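Local coordinates for outer membrane protein Omp121 (Bacteroides thetaiotaomicron, PDB 5FQ8), which probably takes up nutrients across the outer membrane as a calcium-binding, TonB-dependent beta-barrel transporter closed by an internal plug domain, at residues T142-A147 and N159-I164. Sequence-based numbering, arbitrary orientation.
Sequences TILKGA and NGVVMI
Antiparallel pairing at the centre of the plug-domain sheet joins T142-L144 to V161-M163, and it illustrates how a TonB-dependent receptor builds a small sheet inside its barrel. Two hydrogen-bonded pairs flank a non-hydrogen-bonded one. In the first, T142 N gives a nearly straight bond (172°) to M163 O at 2.7 Å, and M163 N returns one to T142 O. In the second, L144 N reaches V161 O, while V161 N meets L144 O at 3.0 Å. Between them, I143 is paired with V162. Their side chains run side by side, I143 CG1 meeting V162 CG2 at 4.0 Å. The strands 44-48 and 101-103 extend the sheet beyond this pair. Past L144 the chain turns toward the barrel wall: K145 O accepts a bond from R670, and A147 N and O bond to E647 and T594, while K145 NZ reaches back to T45. The opposite face of the sheet carries T142, L144, V161 and M163. There L144 CB packs on V161 CB. M163 CG lies beside its own backbone N (chi1 -82°), and the extended second torsion carries M163 SD to L144 CD1 at 3.7 Å, the two side chains crossing at a slant.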
# COMPACT_ATOMS: atom_id res chain seq x y z
N THR B 142 -30.38 -32.09 3.32
CA THR B 142 -31.76 -31.87 2.91
C THR B 142 -31.92 -30.44 2.43
O THR B 142 -31.62 -29.49 3.16
CB THR B 142 -32.70 -32.16 4.06
OG1 THR B 142 -32.76 -33.56 4.25
CG2 THR B 142 -34.08 -31.63 3.78
N ILE B 143 -32.40 -30.29 1.19
CA ILE B 143 -32.51 -29.02 0.50
C ILE B 143 -33.96 -28.59 0.53
O ILE B 143 -34.82 -29.25 -0.06
CB ILE B 143 -32.00 -29.13 -0.94
CG1 ILE B 143 -30.50 -29.34 -0.93
CG2 ILE B 143 -32.35 -27.91 -1.71
CD1 ILE B 143 -29.91 -29.36 -2.26
N LEU B 144 -34.27 -27.51 1.23
CA LEU B 144 -35.62 -26.96 1.24
C LEU B 144 -35.72 -25.98 0.08
O LEU B 144 -35.04 -24.95 0.08
CB LEU B 144 -35.92 -26.29 2.57
CG LEU B 144 -35.65 -27.16 3.78
CD1 LEU B 144 -35.93 -26.41 5.04
CD2 LEU B 144 -36.54 -28.36 3.69
N LYS B 145 -36.55 -26.29 -0.90
CA LYS B 145 -36.56 -25.46 -2.10
C LYS B 145 -37.54 -24.30 -2.00
O LYS B 145 -37.32 -23.25 -2.62
CB LYS B 145 -36.90 -26.32 -3.30
CG LYS B 145 -36.05 -27.56 -3.43
CD LYS B 145 -36.48 -28.36 -4.65
CE LYS B 145 -35.77 -29.70 -4.76
NZ LYS B 145 -36.14 -30.57 -3.63
N GLY B 146 -38.61 -24.46 -1.24
CA GLY B 146 -39.66 -23.47 -1.24
C GLY B 146 -39.44 -22.42 -0.19
O GLY B 146 -38.73 -22.62 0.78
N ALA B 147 -40.06 -21.27 -0.41
CA ALA B 147 -39.82 -20.10 0.41
C ALA B 147 -41.10 -19.60 1.05
O ALA B 147 -41.28 -18.40 1.21
CB ALA B 147 -39.17 -19.00 -0.42
N ASN B 159 -33.95 -17.82 -0.51
CA ASN B 159 -33.17 -18.35 -1.61
C ASN B 159 -33.07 -19.85 -1.54
O ASN B 159 -32.33 -20.44 -2.33
CB ASN B 159 -31.77 -17.72 -1.63
CG ASN B 159 -31.76 -16.38 -2.33
OD1 ASN B 159 -32.19 -16.26 -3.47
ND2 ASN B 159 -31.29 -15.36 -1.64
N GLY B 160 -33.82 -20.46 -0.65
CA GLY B 160 -33.68 -21.87 -0.36
C GLY B 160 -32.75 -22.12 0.80
O GLY B 160 -31.98 -21.26 1.24
N VAL B 161 -32.82 -23.34 1.31
CA VAL B 161 -32.00 -23.75 2.44
C VAL B 161 -31.34 -25.08 2.12
O VAL B 161 -31.98 -25.98 1.59
CB VAL B 161 -32.83 -23.88 3.73
CG1 VAL B 161 -31.96 -24.37 4.83
CG2 VAL B 161 -33.44 -22.55 4.10
N VAL B 162 -30.06 -25.19 2.44
CA VAL B 162 -29.34 -26.45 2.33
C VAL B 162 -29.01 -26.91 3.74
O VAL B 162 -28.01 -26.48 4.33
CB VAL B 162 -28.06 -26.32 1.50
CG1 VAL B 162 -27.30 -27.59 1.60
CG2 VAL B 162 -28.40 -26.03 0.07
N MET B 163 -29.84 -27.77 4.30
CA MET B 163 -29.64 -28.28 5.64
C MET B 163 -28.70 -29.47 5.58
O MET B 163 -29.05 -30.52 5.03
CB MET B 163 -30.96 -28.69 6.27
CG MET B 163 -31.73 -27.56 6.87
SD MET B 163 -33.39 -28.08 7.21
CE MET B 163 -33.10 -29.71 7.90
N ILE B 164 -27.54 -29.33 6.16
CA ILE B 164 -26.60 -30.43 6.27
C ILE B 164 -26.64 -30.98 7.69
O ILE B 164 -26.92 -30.25 8.64
CB ILE B 164 -25.19 -29.96 5.86
CG1 ILE B 164 -25.17 -29.69 4.37
CG2 ILE B 164 -24.14 -30.99 6.20
CD1 ILE B 164 -23.80 -29.38 3.86